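Local coordinates for protein Fe(2+) transporter FeoB (Methanocaldococcus jannaschii, PDB 2WJI) that probably drives the GTP-dependent transport of ferrous iron across the cell membrane, the part described here being its nucleotide-binding G domain, at residues N21-E26 against E153-A158; P82-N87 against S160-D165. All blocks are in the same frame, centred on the assembly; numbering follows the deposited sequence.

Contact 1. Residues N21-E26 against E153-A158; sequences NALTGE and EELKKA. Unlike the reference sequence in segment 153-158: Glu-154 (reference Asp).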
ATOM      1  N   ASN A  21      -9.244  -2.781   5.551  1.00 30.57           N
ATOM      2  CA  ASN A  21     -10.035  -3.150   6.734  1.00 35.97           C
ATOM      3  C   ASN A  21      -9.216  -3.125   8.016  1.00 31.73           C
ATOM      4  O   ASN A  21      -9.656  -2.602   9.036  1.00 37.11           O
ATOM      5  CB  ASN A  21     -10.656  -4.547   6.591  1.00 39.59           C
ATOM      6  CG  ASN A  21     -11.020  -5.166   7.952  1.00 47.40           C
ATOM      7  OD1 ASN A  21     -10.302  -6.028   8.470  1.00 52.34           O
ATOM      8  ND2 ASN A  21     -12.124  -4.713   8.538  1.00 44.08           N
ATOM      9  N   ALA A  22      -8.024  -3.707   7.966  1.00 25.97           N
ATOM     10  CA  ALA A  22      -7.152  -3.766   9.129  1.00 33.53           C
ATOM     11  C   ALA A  22      -6.781  -2.383   9.672  1.00 32.51           C
ATOM     12  O   ALA A  22      -6.722  -2.182  10.887  1.00 30.38           O
ATOM     13  CB  ALA A  22      -5.893  -4.572   8.811  1.00 32.39           C
ATOM     14  N   LEU A  23      -6.526  -1.440   8.772  1.00 26.49           N
ATOM     15  CA  LEU A  23      -6.125  -0.088   9.175  1.00 30.17           C
ATOM     16  C   LEU A  23      -7.295   0.728   9.699  1.00 29.78           C
ATOM     17  O   LEU A  23      -7.172   1.434  10.694  1.00 32.40           O
ATOM     18  CB  LEU A  23      -5.500   0.665   7.993  1.00 30.92           C
ATOM     19  CG  LEU A  23      -4.083   0.299   7.544  1.00 30.00           C
ATOM     20  CD1 LEU A  23      -3.806   0.887   6.166  1.00 28.55           C
ATOM     21  CD2 LEU A  23      -3.049   0.754   8.565  1.00 25.51           C
ATOM     22  N   THR A  24      -8.425   0.635   9.006  1.00 32.27           N
ATOM     23  CA  THR A  24      -9.536   1.559   9.197  1.00 38.14           C
ATOM     24  C   THR A  24     -10.711   0.955   9.957  1.00 44.74           C
ATOM     25  O   THR A  24     -11.569   1.687  10.463  1.00 45.45           O
ATOM     26  CB  THR A  24     -10.056   2.048   7.842  1.00 37.13           C
ATOM     27  OG1 THR A  24     -10.658   0.950   7.147  1.00 42.16           O
ATOM     28  CG2 THR A  24      -8.914   2.590   7.007  1.00 38.20           C
ATOM     29  N   GLY A  25     -10.755  -0.374  10.024  1.00 43.92           N
ATOM     30  CA  GLY A  25     -11.841  -1.077  10.685  1.00 46.64           C
ATOM     31  C   GLY A  25     -13.101  -1.153   9.840  1.00 50.23           C
ATOM     32  O   GLY A  25     -14.158  -1.568  10.321  1.00 50.89           O
ATOM     33  N   GLU A  26     -12.993  -0.747   8.577  1.00 46.97           N
ATOM     34  CA  GLU A  26     -14.124  -0.790   7.655  1.00 47.47           C
ATOM     35  C   GLU A  26     -14.297  -2.187   7.061  1.00 45.00           C
ATOM     36  O   GLU A  26     -13.376  -3.008   7.108  1.00 40.63           O
ATOM     37  CB  GLU A  26     -13.938   0.233   6.526  1.00 48.90           C
ATOM     38  CG  GLU A  26     -13.838   1.679   6.994  1.00 54.21           C
ATOM     39  CD  GLU A  26     -15.159   2.215   7.508  1.00 62.65           C
ATOM     40  OE1 GLU A  26     -16.213   1.658   7.132  1.00 67.35           O
ATOM     41  OE2 GLU A  26     -15.146   3.193   8.284  1.00 64.80           O
ATOM     42  N   GLU A 153       0.472  -2.349  12.994  1.00 30.40           N
ATOM     43  CA  GLU A 153       0.893  -1.179  13.761  1.00 33.24           C
ATOM     44  C   GLU A 153       2.212  -0.654  13.220  1.00 28.90           C
ATOM     45  O   GLU A 153       2.451   0.549  13.237  1.00 26.63           O
ATOM     46  CB  GLU A 153       0.995  -1.451  15.279  1.00 34.42           C
ATOM     47  CG  GLU A 153       1.621  -0.261  16.037  1.00 38.11           C
ATOM     48  CD  GLU A 153       1.512  -0.327  17.568  1.00 41.82           C
ATOM     49  OE1 GLU A 153       1.622  -1.422  18.169  1.00 41.63           O
ATOM     50  OE2 GLU A 153       1.354   0.750  18.176  1.00 37.33           O
ATOM     51  N   GLU A 154       3.072  -1.550  12.741  1.00 24.51           N
ATOM     52  CA  GLU A 154       4.309  -1.106  12.101  1.00 26.92           C
ATOM     53  C   GLU A 154       3.981  -0.250  10.891  1.00 22.89           C
ATOM     54  O   GLU A 154       4.607   0.787  10.671  1.00 27.76           O
ATOM     55  CB  GLU A 154       5.194  -2.282  11.687  1.00 26.51           C
ATOM     56  CG  GLU A 154       5.990  -2.857  12.841  1.00 44.30           C
ATOM     57  CD  GLU A 154       5.096  -3.571  13.811  1.00 48.20           C
ATOM     58  OE1 GLU A 154       5.107  -3.230  15.014  1.00 59.51           O
ATOM     59  OE2 GLU A 154       4.361  -4.473  13.353  1.00 39.01           O
ATOM     60  N   LEU A 155       2.990  -0.685  10.117  1.00 29.99           N
ATOM     61  CA  LEU A 155       2.557   0.062   8.936  1.00 27.42           C
ATOM     62  C   LEU A 155       2.031   1.434   9.335  1.00 27.31           C
ATOM     63  O   LEU A 155       2.403   2.431   8.724  1.00 26.48           O
ATOM     64  CB  LEU A 155       1.498  -0.705   8.139  1.00 27.01           C
ATOM     65  CG  LEU A 155       1.008  -0.049   6.832  1.00 27.71           C
ATOM     66  CD1 LEU A 155       2.176   0.340   5.936  1.00 27.01           C
ATOM     67  CD2 LEU A 155       0.046  -0.976   6.081  1.00 23.31           C
ATOM     68  N   LYS A 156       1.180   1.494  10.359  1.00 30.68           N
ATOM     69  CA  LYS A 156       0.677   2.786  10.836  1.00 33.45           C
ATOM     70  C   LYS A 156       1.823   3.700  11.251  1.00 28.80           C
ATOM     71  O   LYS A 156       1.782   4.914  11.051  1.00 28.49           O
ATOM     72  CB  LYS A 156      -0.285   2.614  12.007  1.00 30.77           C
ATOM     73  CG  LYS A 156      -1.645   2.049  11.632  1.00 32.15           C
ATOM     74  CD  LYS A 156      -2.468   1.824  12.893  1.00 35.23           C
ATOM     75  CE  LYS A 156      -3.910   1.479  12.573  1.00 40.29           C
ATOM     76  NZ  LYS A 156      -4.666   1.183  13.825  1.00 40.82           N
ATOM     77  N   LYS A 157       2.857   3.110  11.832  1.00 30.62           N
ATOM     78  CA  LYS A 157       3.978   3.897  12.313  1.00 30.83           C
ATOM     79  C   LYS A 157       4.829   4.394  11.156  1.00 26.80           C
ATOM     80  O   LYS A 157       5.229   5.561  11.130  1.00 26.44           O
ATOM     81  CB  LYS A 157       4.825   3.097  13.305  1.00 30.64           C
ATOM     82  CG  LYS A 157       6.104   3.790  13.738  1.00 40.99           C
ATOM     83  CD  LYS A 157       6.770   3.039  14.886  1.00 50.42           C
ATOM     84  CE  LYS A 157       8.278   3.243  14.885  1.00 57.79           C
ATOM     85  NZ  LYS A 157       8.671   4.638  15.222  1.00 62.52           N
ATOM     86  N   ALA A 158       5.113   3.506  10.210  1.00 31.00           N
ATOM     87  CA  ALA A 158       5.902   3.861   9.044  1.00 27.49           C
ATOM     88  C   ALA A 158       5.192   4.941   8.256  1.00 26.73           C
ATOM     89  O   ALA A 158       5.826   5.878   7.774  1.00 34.29           O
ATOM     90  CB  ALA A 158       6.149   2.644   8.172  1.00 25.21           C
TER
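Leu-23 and Lys-156 run alongside each other in opposite directions, and this pair carries most of the contact between the two segments. Methyl CD2 of Leu-23 rests on the aliphatic part of the lysine, 3.6 Å from CG of Lys-156. Both side chains leave the backbone in the same way, with CG opposite the carbonyl carbon (chi1 -74° in Leu-23, -73° in Lys-156). From there the lysine continues fully extended, which carries its end across to the last turn of the other helix: CE of Lys-156 lies 3.8 Å from the carbonyl O of Leu-23, whereas NZ comes no nearer to that oxygen than 4.0 Å, too far for a hydrogen bond. The lysine therefore works here through its methylenes. With an alanine at Lys-156, the flank of Leu-23 around CD2 would probably lose its aliphatic cover, opening a gap between the helices. CD2 of Leu-155 lies 4.3 Å from both CD1 and CD2 of Leu-23, facing the fork of that side chain.

Behind Leu-23 the helix ends, and polar groups close the turn. Gly-25 leaves helical geometry with positive phi, and Thr-24 forms an ST turn, its OG1 accepting from N of Glu-26. The side-chain amide of Asn-21 reaches over the same turn, where ND2 donates to O of Glu-26 at 2.6 Å; the acceptor lies almost in the amide plane, and the N-H points nearly straight at it (168°). Asn-21, Ala-22, Thr-24 and Gly-25 belong to magnesium-binding sites of the G domain.

Helix 16-24, whose first residues complete the P-loop, thus packs against the C-terminal helix 152-162. Phe-45 of strand 42-47 touches both Leu-23 and Lys-156, Tyr-47 of that strand also meets Lys-156, and Leu-155 leans on Ile-19.

Contact 2. Residues P82-N87 against S160-D165; sequences PDLVVN and SIAVKD
The two methyls of Leu-84 straddle the side chain of Ala-162: CD1 and CD2 of Leu-84 each lie 3.9 Å from CB of Ala-162. They get there because CG of Leu-84 is anti to the backbone N (chi1 177°), which sends the branch onward to the helix. Val-163 comes in nearer the base of the leucine, where its CG1 meets CB of Leu-84 at 3.8 Å and also brushes CB of Asp-83 at 4.2 Å. One valine methyl thus bridges the last loop residue and the first residue of the strand.

In the Rossmann-like P-loop GTPase fold, the parallel strand 84-90 sits between 3-9 and 111-116, and here its first residue, Leu-84, packs against Ala-162 and Val-163 where helix 152-162 runs out. Ile-159 of that helix and Ile-6 of the neighbouring strand extend the apolar cluster round Leu-84.

Polar groups occupy its margin. A water donates to OD1 of Asp-83 at 3.1 Å and weakly to O of Val-163, while OD2 of Asp-83 accepts from the backbone N of Glu-5. ND2 of Asn-110 gives hydrogen bonds to the carbonyl oxygens of both Asp-83 and Ala-162.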
ATOM      1  N   PRO A  82      -1.854  12.643  -3.192  1.00 26.64           N
ATOM      2  CA  PRO A  82      -1.825  12.071  -1.837  1.00 23.33           C
ATOM      3  C   PRO A  82      -0.531  12.439  -1.116  1.00 25.67           C
ATOM      4  O   PRO A  82       0.514  12.537  -1.766  1.00 28.05           O
ATOM      5  CB  PRO A  82      -1.832  10.564  -2.089  1.00 26.31           C
ATOM      6  CG  PRO A  82      -2.344  10.382  -3.447  1.00 24.33           C
ATOM      7  CD  PRO A  82      -2.111  11.635  -4.227  1.00 26.16           C
ATOM      8  N   ASP A  83      -0.605  12.650   0.197  1.00 27.05           N
ATOM      9  CA  ASP A  83       0.585  12.882   1.012  1.00 29.45           C
ATOM     10  C   ASP A  83       1.500  11.657   1.009  1.00 27.89           C
ATOM     11  O   ASP A  83       2.721  11.775   1.112  1.00 29.22           O
ATOM     12  CB  ASP A  83       0.192  13.228   2.451  1.00 31.27           C
ATOM     13  CG  ASP A  83      -0.549  14.555   2.549  1.00 34.74           C
ATOM     14  OD1 ASP A  83      -0.007  15.580   2.083  1.00 35.16           O
ATOM     15  OD2 ASP A  83      -1.673  14.568   3.093  1.00 37.35           O
ATOM     16  N   LEU A  84       0.910  10.474   0.891  1.00 23.39           N
ATOM     17  CA  LEU A  84       1.698   9.247   0.832  1.00 21.20           C
ATOM     18  C   LEU A  84       0.993   8.230  -0.046  1.00 24.36           C
ATOM     19  O   LEU A  84      -0.225   8.059   0.045  1.00 25.51           O
ATOM     20  CB  LEU A  84       1.913   8.663   2.246  1.00 22.21           C
ATOM     21  CG  LEU A  84       2.664   7.327   2.354  1.00 26.60           C
ATOM     22  CD1 LEU A  84       4.066   7.445   1.776  1.00 31.89           C
ATOM     23  CD2 LEU A  84       2.731   6.805   3.802  1.00 25.48           C
ATOM     24  N   VAL A  85       1.754   7.565  -0.907  1.00 21.35           N
ATOM     25  CA  VAL A  85       1.226   6.429  -1.647  1.00 24.02           C
ATOM     26  C   VAL A  85       1.800   5.174  -1.009  1.00 27.13           C
ATOM     27  O   VAL A  85       3.021   5.000  -0.955  1.00 32.38           O
ATOM     28  CB  VAL A  85       1.585   6.498  -3.147  1.00 24.42           C
ATOM     29  CG1 VAL A  85       1.208   5.195  -3.858  1.00 25.01           C
ATOM     30  CG2 VAL A  85       0.890   7.686  -3.811  1.00 25.93           C
ATOM     31  N   VAL A  86       0.920   4.323  -0.487  1.00 25.52           N
ATOM     32  CA  VAL A  86       1.347   3.070   0.109  1.00 21.77           C
ATOM     33  C   VAL A  86       1.238   1.981  -0.958  1.00 27.32           C
ATOM     34  O   VAL A  86       0.143   1.519  -1.292  1.00 28.01           O
ATOM     35  CB  VAL A  86       0.511   2.698   1.362  1.00 17.23           C
ATOM     36  CG1 VAL A  86       0.950   1.363   1.914  1.00 22.71           C
ATOM     37  CG2 VAL A  86       0.645   3.762   2.445  1.00 17.95           C
ATOM     38  N   ASN A  87       2.380   1.591  -1.512  1.00 24.28           N
ATOM     39  CA  ASN A  87       2.401   0.603  -2.580  1.00 28.19           C
ATOM     40  C   ASN A  87       2.451  -0.787  -1.955  1.00 24.29           C
ATOM     41  O   ASN A  87       3.469  -1.196  -1.371  1.00 21.38           O
ATOM     42  CB  ASN A  87       3.587   0.861  -3.518  1.00 27.05           C
ATOM     43  CG  ASN A  87       3.673  -0.133  -4.670  1.00 32.78           C
ATOM     44  OD1 ASN A  87       2.680  -0.754  -5.079  1.00 32.82           O
ATOM     45  ND2 ASN A  87       4.878  -0.280  -5.209  1.00 28.78           N
ATOM     46  N   SER A 160       3.041   7.291   9.420  1.00 29.02           N
ATOM     47  CA  SER A 160       3.101   8.577  10.116  1.00 32.74           C
ATOM     48  C   SER A 160       4.460   9.284  10.007  1.00 26.21           C
ATOM     49  O   SER A 160       4.545  10.493  10.159  1.00 33.87           O
ATOM     50  CB  SER A 160       2.732   8.401  11.589  1.00 38.57           C
ATOM     51  OG  SER A 160       3.765   7.720  12.261  1.00 36.36           O
ATOM     52  N   ILE A 161       5.523   8.521   9.789  1.00 32.97           N
ATOM     53  CA  ILE A 161       6.850   9.096   9.604  1.00 32.87           C
ATOM     54  C   ILE A 161       7.019   9.522   8.150  1.00 34.37           C
ATOM     55  O   ILE A 161       7.550  10.601   7.867  1.00 31.81           O
ATOM     56  CB  ILE A 161       7.960   8.083   9.971  1.00 36.45           C
ATOM     57  CG1 ILE A 161       8.072   7.933  11.489  1.00 37.48           C
ATOM     58  CG2 ILE A 161       9.302   8.507   9.383  1.00 36.59           C
ATOM     59  CD1 ILE A 161       8.828   6.658  11.939  1.00 37.20           C
ATOM     60  N   ALA A 162       6.540   8.678   7.237  1.00 30.79           N
ATOM     61  CA  ALA A 162       6.684   8.927   5.807  1.00 34.14           C
ATOM     62  C   ALA A 162       5.934  10.157   5.280  1.00 37.48           C
ATOM     63  O   ALA A 162       6.345  10.736   4.275  1.00 34.99           O
ATOM     64  CB  ALA A 162       6.290   7.679   5.004  1.00 37.02           C
ATOM     65  N   VAL A 163       4.835  10.549   5.923  1.00 42.47           N
ATOM     66  CA  VAL A 163       4.068  11.699   5.431  1.00 50.76           C
ATOM     67  C   VAL A 163       4.790  13.014   5.701  1.00 62.02           C
ATOM     68  O   VAL A 163       4.468  14.044   5.108  1.00 68.86           O
ATOM     69  CB  VAL A 163       2.638  11.796   6.028  1.00 24.36           C
ATOM     70  CG1 VAL A 163       1.728  10.750   5.430  1.00 26.36           C
ATOM     71  CG2 VAL A 163       2.671  11.730   7.555  1.00 25.90           C
ATOM     72  N   LYS A 164       5.759  12.972   6.607  1.00 63.74           N
ATOM     73  CA  LYS A 164       6.537  14.148   6.955  1.00 68.02           C
ATOM     74  C   LYS A 164       7.793  14.221   6.095  1.00 79.44           C
ATOM     75  O   LYS A 164       8.380  15.290   5.916  1.00 80.68           O
ATOM     76  CB  LYS A 164       6.890  14.105   8.437  1.00 64.32           C
ATOM     77  CG  LYS A 164       5.662  14.026   9.334  1.00 63.79           C
ATOM     78  CD  LYS A 164       5.991  13.453  10.701  1.00 65.42           C
ATOM     79  CE  LYS A 164       4.797  13.552  11.641  1.00 65.01           C
ATOM     80  NZ  LYS A 164       3.546  13.027  11.026  1.00 62.57           N
ATOM     81  N   ASP A 165       8.192  13.071   5.558  1.00 86.90           N
ATOM     82  CA  ASP A 165       9.319  12.990   4.635  1.00 92.82           C
ATOM     83  C   ASP A 165       8.883  13.362   3.219  1.00 93.26           C
ATOM     84  O   ASP A 165       9.115  14.479   2.757  1.00 94.01           O
ATOM     85  CB  ASP A 165       9.919  11.579   4.637  1.00 95.54           C
ATOM     86  CG  ASP A 165      10.596  11.228   5.953  1.00 98.58           C
ATOM     87  OD1 ASP A 165      11.477  10.341   5.948  1.00 98.34           O
ATOM     88  OD2 ASP A 165      10.252  11.837   6.990  1.00 99.85           O
TER
HETATM   89  O   HOH W   1       3.101  15.530   2.249  1.00 63.56           O

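Overall arrangement
From the N terminus, the chain passes through strand 3-9 and the P-loop into helix 16-24, whose end supplies the first half of contact 1. It then builds strands 42-47 and 50-56 and helix 68-80 before reaching 82-87, the first half of contact 2. Segments 153-158 and 160-165 follow each other near the C terminus, closing loops of 126 and 72 intervening residues respectively. The segments alternate along the chain, so the two contacts cross rather than nest. Their centres are about 13 Å apart, and helix 152-162 serves both, joining helix 16-24 in contact 1 and central strand 84-90 in contact 2.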